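Local coordinates for CELL WALL surface anchor family protein (Streptococcus pneumoniae, PDB 2WW8) that serves as the adhesin of the pneumococcal pilus and probably helps the bacterium recognise and attach to host cells, at residues Q80-E83 against E88-F91; T127-E132 against P725-S730. All blocks are in the same frame, centred on the assembly; numbering follows the deposited sequence.

Contact 1. Residues Q80-E83 against E88-F91; sequences QRTE and EAIF
Q80 begins the contact by laying its CB over one face of the F91 ring, 3.8 Å from the centroid and 22° off the ring normal, a CH-pi contact offset toward the rim. With CG anti to the backbone N (chi1 -160°), the chain then bends and passes the backbone of I90, where Q80 CG comes within 3.2 Å of I90 O. Its amide ends in a weak hydrogen bond to the E83 carboxylate, Q80 NE2 to E83 OE2 3.4 Å. R81 turns away, and T82 takes over on the buried side: T82 CG2 meets A89 CB at 3.6 Å, while T82 CA sends a CA-H...O contact to E88 O. E88 O also accepts the backbone hydrogen bond from E83 N (2.8 Å), the donor standing 46° above the carbonyl plane. The E83 side chain crosses that of I90 at about a right angle, with E83 OE1 pressed to 3.2 Å from I90 CD1. I90 N is buried without a partner. E88 turns away from 80-83, and its carboxylate forms a salt bridge with R137. The short connection thus joins edge strands of two different sheets, 77-81 and 88-94, as expected of a sandwich with the prealbumin-like fold.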
ATOM      1  N   GLN A  80      22.698  12.381 -46.235  1.00 26.47           N
ATOM      2  CA  GLN A  80      21.323  11.895 -46.162  1.00 27.02           C
ATOM      3  C   GLN A  80      20.412  12.625 -47.148  1.00 27.16           C
ATOM      4  O   GLN A  80      20.626  13.791 -47.465  1.00 26.61           O
ATOM      5  CB  GLN A  80      20.799  12.041 -44.721  1.00 26.82           C
ATOM      6  CG  GLN A  80      19.596  11.161 -44.357  1.00 27.05           C
ATOM      7  CD  GLN A  80      19.948   9.688 -44.172  1.00 27.14           C
ATOM      8  OE1 GLN A  80      21.005   9.344 -43.633  1.00 24.77           O
ATOM      9  NE2 GLN A  80      19.053   8.811 -44.624  1.00 26.36           N
ATOM     10  N   ARG A  81      19.371  11.934 -47.594  1.00 28.38           N
ATOM     11  CA  ARG A  81      18.531  12.375 -48.700  1.00 31.07           C
ATOM     12  C   ARG A  81      17.077  12.486 -48.245  1.00 32.10           C
ATOM     13  O   ARG A  81      16.550  11.547 -47.656  1.00 32.30           O
ATOM     14  CB  ARG A  81      18.709  11.360 -49.845  1.00 30.99           C
ATOM     15  CG  ARG A  81      17.836  11.498 -51.076  1.00 32.55           C
ATOM     16  CD  ARG A  81      18.413  10.665 -52.223  1.00 35.11           C
ATOM     17  NE  ARG A  81      17.504  10.560 -53.366  1.00 37.94           N
ATOM     18  CZ  ARG A  81      17.475  11.374 -54.426  1.00 38.40           C
ATOM     19  NH1 ARG A  81      18.307  12.404 -54.539  1.00 38.18           N
ATOM     20  NH2 ARG A  81      16.593  11.162 -55.397  1.00 37.70           N
ATOM     21  N   THR A  82      16.412  13.609 -48.509  1.00 34.12           N
ATOM     22  CA  THR A  82      15.035  13.759 -48.021  1.00 36.02           C
ATOM     23  C   THR A  82      14.087  12.639 -48.492  1.00 37.66           C
ATOM     24  O   THR A  82      13.789  12.506 -49.680  1.00 37.87           O
ATOM     25  CB  THR A  82      14.437  15.194 -48.155  1.00 35.48           C
ATOM     26  OG1 THR A  82      13.687  15.317 -49.368  1.00 36.79           O
ATOM     27  CG2 THR A  82      15.509  16.277 -48.090  1.00 34.97           C
ATOM     28  N   GLU A  83      13.646  11.831 -47.525  1.00 39.85           N
ATOM     29  CA  GLU A  83      12.819  10.635 -47.720  1.00 41.66           C
ATOM     30  C   GLU A  83      11.456  10.900 -48.368  1.00 42.28           C
ATOM     31  O   GLU A  83      10.905  12.001 -48.264  1.00 42.23           O
ATOM     32  CB  GLU A  83      12.700   9.842 -46.408  1.00 42.05           C
ATOM     33  CG  GLU A  83      13.877   8.882 -46.185  1.00 44.53           C
ATOM     34  CD  GLU A  83      14.541   9.028 -44.817  1.00 48.64           C
ATOM     35  OE1 GLU A  83      13.924   8.622 -43.801  1.00 49.73           O
ATOM     36  OE2 GLU A  83      15.688   9.543 -44.750  1.00 49.15           O
ATOM     37  N   GLU A  88      11.037  14.327 -45.155  1.00 32.71           N
ATOM     38  CA  GLU A  88      12.066  14.660 -44.160  1.00 30.70           C
ATOM     39  C   GLU A  88      13.426  14.046 -44.481  1.00 28.26           C
ATOM     40  O   GLU A  88      13.496  12.904 -44.929  1.00 27.91           O
ATOM     41  CB  GLU A  88      11.671  14.103 -42.780  1.00 31.50           C
ATOM     42  CG  GLU A  88      10.527  14.792 -42.013  1.00 34.42           C
ATOM     43  CD  GLU A  88      10.001  13.959 -40.838  1.00 38.57           C
ATOM     44  OE1 GLU A  88      10.498  12.828 -40.615  1.00 39.95           O
ATOM     45  OE2 GLU A  88       9.074  14.424 -40.134  1.00 38.56           O
ATOM     46  N   ALA A  89      14.507  14.771 -44.222  1.00 25.60           N
ATOM     47  CA  ALA A  89      15.823  14.133 -44.188  1.00 24.15           C
ATOM     48  C   ALA A  89      16.340  13.982 -42.749  1.00 22.82           C
ATOM     49  O   ALA A  89      16.498  14.963 -42.032  1.00 21.58           O
ATOM     50  CB  ALA A  89      16.825  14.886 -45.045  1.00 23.41           C
ATOM     51  N   ILE A  90      16.610  12.747 -42.337  1.00 22.05           N
ATOM     52  CA  ILE A  90      16.836  12.431 -40.928  1.00 21.32           C
ATOM     53  C   ILE A  90      18.267  11.948 -40.719  1.00 20.62           C
ATOM     54  O   ILE A  90      18.646  10.945 -41.310  1.00 20.56           O
ATOM     55  CB  ILE A  90      15.877  11.296 -40.480  1.00 21.55           C
ATOM     56  CG1 ILE A  90      14.431  11.576 -40.909  1.00 21.50           C
ATOM     57  CG2 ILE A  90      15.979  11.050 -38.977  1.00 21.72           C
ATOM     58  CD1 ILE A  90      13.610  10.324 -41.103  1.00 20.60           C
ATOM     59  N   PHE A  91      19.047  12.645 -39.899  1.00 20.05           N
ATOM     60  CA  PHE A  91      20.299  12.114 -39.354  1.00 20.65           C
ATOM     61  C   PHE A  91      20.143  11.509 -37.942  1.00 20.81           C
ATOM     62  O   PHE A  91      19.814  12.218 -36.989  1.00 20.44           O
ATOM     63  CB  PHE A  91      21.372  13.203 -39.310  1.00 20.99           C
ATOM     64  CG  PHE A  91      21.808  13.695 -40.662  1.00 23.27           C
ATOM     65  CD1 PHE A  91      22.930  13.148 -41.273  1.00 24.96           C
ATOM     66  CD2 PHE A  91      21.102  14.702 -41.317  1.00 22.95           C
ATOM     67  CE1 PHE A  91      23.343  13.594 -42.521  1.00 28.08           C
ATOM     68  CE2 PHE A  91      21.501  15.163 -42.569  1.00 27.21           C
ATOM     69  CZ  PHE A  91      22.627  14.610 -43.175  1.00 27.46           C
TER

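Contact 2. Residues T127-E132 against P725-S730; sequences TTVQGE and PEITIS
With chi1 at -62°, T127 holds OG1 beside its backbone N and turns CG2 to the far side, against the ring of P725, T127 CG2 to P725 CG being 3.5 Å. In V129 the chi1 of -175° spreads both methyls toward strand 724-730. The threonine side chain crosses the proline at about a right angle, and the backbone joins in, since T127 O lies 3.3 Å from P725 CG. The hydroxyl is used elsewhere: T127 OG1 is hydrogen-bonded to the backbone N of K49. Two residues on, V129 and I727 reach toward each other tip to tip, and I727 CD1 sits 3.8 Å from V129 CG1 and equally near V129 CG2. V129 CG2 also brushes P725 CB at 4.1 Å. The two short strands run 23° from parallel, with axes 7.9 Å apart at closest approach. E726, on the other face of its strand, forms a salt bridge to R137. With no hydrogen bond between the segments, cohesion here comes from buried methyl, methylene and proline ring surfaces, so this hydrophobic packing helps hold a strand more than 590 residues distant in sequence against the amino-terminal part of the domain.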
ATOM      1  N   THR A 127      20.821  17.553 -28.969  1.00 16.94           N
ATOM      2  CA  THR A 127      21.165  18.061 -30.299  1.00 17.13           C
ATOM      3  C   THR A 127      20.677  19.491 -30.505  1.00 18.22           C
ATOM      4  O   THR A 127      19.471  19.760 -30.465  1.00 17.14           O
ATOM      5  CB  THR A 127      20.528  17.182 -31.390  1.00 16.90           C
ATOM      6  OG1 THR A 127      21.042  15.850 -31.279  1.00 14.24           O
ATOM      7  CG2 THR A 127      20.822  17.752 -32.789  1.00 17.52           C
ATOM      8  N   THR A 128      21.618  20.394 -30.757  1.00 19.79           N
ATOM      9  CA  THR A 128      21.279  21.803 -30.978  1.00 22.22           C
ATOM     10  C   THR A 128      21.759  22.299 -32.350  1.00 23.56           C
ATOM     11  O   THR A 128      22.895  22.024 -32.752  1.00 23.46           O
ATOM     12  CB  THR A 128      21.900  22.666 -29.855  1.00 22.20           C
ATOM     13  OG1 THR A 128      21.573  22.082 -28.588  1.00 23.24           O
ATOM     14  CG2 THR A 128      21.426  24.113 -29.902  1.00 22.66           C
ATOM     15  N   VAL A 129      20.912  23.025 -33.070  1.00 24.80           N
ATOM     16  CA  VAL A 129      21.358  23.662 -34.309  1.00 27.09           C
ATOM     17  C   VAL A 129      21.659  25.128 -33.993  1.00 28.48           C
ATOM     18  O   VAL A 129      20.716  25.875 -33.754  1.00 28.93           O
ATOM     19  CB  VAL A 129      20.288  23.518 -35.411  1.00 26.98           C
ATOM     20  CG1 VAL A 129      20.793  24.081 -36.742  1.00 28.08           C
ATOM     21  CG2 VAL A 129      19.886  22.050 -35.565  1.00 26.66           C
ATOM     22  N   GLN A 130      22.935  25.531 -33.967  1.00 30.10           N
ATOM     23  CA  GLN A 130      23.351  26.806 -33.353  1.00 31.79           C
ATOM     24  C   GLN A 130      22.739  28.047 -34.002  1.00 32.11           C
ATOM     25  O   GLN A 130      22.627  28.112 -35.225  1.00 32.17           O
ATOM     26  CB  GLN A 130      24.883  26.933 -33.271  1.00 32.37           C
ATOM     27  CG  GLN A 130      25.555  26.054 -32.198  1.00 35.87           C
ATOM     28  CD  GLN A 130      25.248  26.503 -30.759  1.00 40.88           C
ATOM     29  OE1 GLN A 130      24.263  26.068 -30.138  1.00 41.00           O
ATOM     30  NE2 GLN A 130      26.098  27.380 -30.223  1.00 41.10           N
ATOM     31  N   GLY A 131      22.327  29.011 -33.181  1.00 32.76           N
ATOM     32  CA  GLY A 131      21.649  30.222 -33.648  1.00 33.53           C
ATOM     33  C   GLY A 131      20.600  30.003 -34.730  1.00 34.20           C
ATOM     34  O   GLY A 131      20.588  30.694 -35.748  1.00 33.68           O
ATOM     35  N   GLU A 132      19.707  29.043 -34.524  1.00 35.01           N
ATOM     36  CA  GLU A 132      18.647  28.785 -35.494  1.00 36.28           C
ATOM     37  C   GLU A 132      17.291  28.443 -34.863  1.00 36.37           C
ATOM     38  O   GLU A 132      17.210  27.636 -33.935  1.00 36.25           O
ATOM     39  CB  GLU A 132      19.081  27.683 -36.466  1.00 36.66           C
ATOM     40  CG  GLU A 132      18.299  27.645 -37.774  1.00 39.42           C
ATOM     41  CD  GLU A 132      18.684  28.763 -38.732  1.00 42.37           C
ATOM     42  OE1 GLU A 132      19.746  29.395 -38.522  1.00 42.57           O
ATOM     43  OE2 GLU A 132      17.925  28.996 -39.702  1.00 43.32           O
ATOM     44  N   PRO A 725      15.551  18.426 -32.759  1.00 17.59           N
ATOM     45  CA  PRO A 725      15.344  19.599 -33.629  1.00 18.11           C
ATOM     46  C   PRO A 725      14.979  19.268 -35.079  1.00 18.58           C
ATOM     47  O   PRO A 725      15.594  18.382 -35.690  1.00 18.59           O
ATOM     48  CB  PRO A 725      16.678  20.361 -33.551  1.00 17.49           C
ATOM     49  CG  PRO A 725      17.680  19.327 -33.160  1.00 17.54           C
ATOM     50  CD  PRO A 725      16.969  18.224 -32.401  1.00 16.76           C
ATOM     51  N   GLU A 726      13.971  19.978 -35.590  1.00 18.92           N
ATOM     52  CA  GLU A 726      13.552  19.957 -36.987  1.00 19.16           C
ATOM     53  C   GLU A 726      13.675  21.357 -37.608  1.00 19.55           C
ATOM     54  O   GLU A 726      12.913  22.277 -37.282  1.00 19.34           O
ATOM     55  CB  GLU A 726      12.142  19.373 -37.124  1.00 18.38           C
ATOM     56  CG  GLU A 726      11.502  19.615 -38.465  1.00 20.26           C
ATOM     57  CD  GLU A 726      10.002  19.715 -38.338  1.00 22.32           C
ATOM     58  OE1 GLU A 726       9.417  18.620 -38.187  1.00 22.28           O
ATOM     59  OE2 GLU A 726       9.438  20.846 -38.390  1.00 18.63           O
ATOM     60  N   ILE A 727      14.660  21.519 -38.487  1.00 20.27           N
ATOM     61  CA  ILE A 727      14.739  22.721 -39.326  1.00 20.82           C
ATOM     62  C   ILE A 727      13.822  22.630 -40.540  1.00 20.49           C
ATOM     63  O   ILE A 727      13.806  21.626 -41.255  1.00 19.94           O
ATOM     64  CB  ILE A 727      16.127  23.029 -39.874  1.00 20.49           C
ATOM     65  CG1 ILE A 727      17.143  23.095 -38.746  1.00 21.97           C
ATOM     66  CG2 ILE A 727      16.088  24.408 -40.504  1.00 21.78           C
ATOM     67  CD1 ILE A 727      18.390  22.319 -39.057  1.00 25.67           C
ATOM     68  N   THR A 728      13.049  23.693 -40.738  1.00 20.34           N
ATOM     69  CA  THR A 728      12.273  23.863 -41.949  1.00 20.28           C
ATOM     70  C   THR A 728      12.976  24.922 -42.812  1.00 20.67           C
ATOM     71  O   THR A 728      13.228  26.060 -42.386  1.00 19.64           O
ATOM     72  CB  THR A 728      10.787  24.148 -41.671  1.00 19.99           C
ATOM     73  OG1 THR A 728      10.251  23.026 -40.966  1.00 20.48           O
ATOM     74  CG2 THR A 728       9.993  24.319 -42.980  1.00 20.66           C
ATOM     75  N   ILE A 729      13.333  24.497 -44.019  1.00 20.03           N
ATOM     76  CA  ILE A 729      13.916  25.421 -44.998  1.00 20.85           C
ATOM     77  C   ILE A 729      12.903  25.812 -46.058  1.00 20.17           C
ATOM     78  O   ILE A 729      12.366  24.962 -46.774  1.00 19.44           O
ATOM     79  CB  ILE A 729      15.213  24.911 -45.620  1.00 20.28           C
ATOM     80  CG1 ILE A 729      16.348  25.088 -44.604  1.00 21.10           C
ATOM     81  CG2 ILE A 729      15.529  25.728 -46.865  1.00 21.69           C
ATOM     82  CD1 ILE A 729      17.482  24.108 -44.782  1.00 21.14           C
ATOM     83  N   SER A 730      12.639  27.116 -46.088  1.00 21.07           N
ATOM     84  CA  SER A 730      11.915  27.735 -47.194  1.00 21.75           C
ATOM     85  C   SER A 730      12.824  27.978 -48.404  1.00 21.23           C
ATOM     86  O   SER A 730      13.737  28.802 -48.374  1.00 21.03           O
ATOM     87  CB  SER A 730      11.263  29.034 -46.728  1.00 21.99           C
ATOM     88  OG  SER A 730      10.128  28.701 -45.963  1.00 25.21           O
TER

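How the contacts relate
Both contacts join the same two sheets of one sandwich, their centres about 14 Å apart and their nearest atoms about 5 Å, without touching. Contact 1 brings the 77-81 edge of the five-stranded sheet against the 88-94 edge of the four-stranded one; contact 2 starts from the opposite edge, 127-129, and meets strand 724-730 inside the smaller sheet. Contact 1 is local in sequence and only partly buried, and mixes a backbone hydrogen bond, an aromatic face and acidic or amide side chains. Contact 2 is buried, has no hydrogen bond across it, and rests mainly on apolar side-chain contact, with one backbone oxygen against the proline ring. R137 salt-bridges E88 of contact 1 and E726 of contact 2.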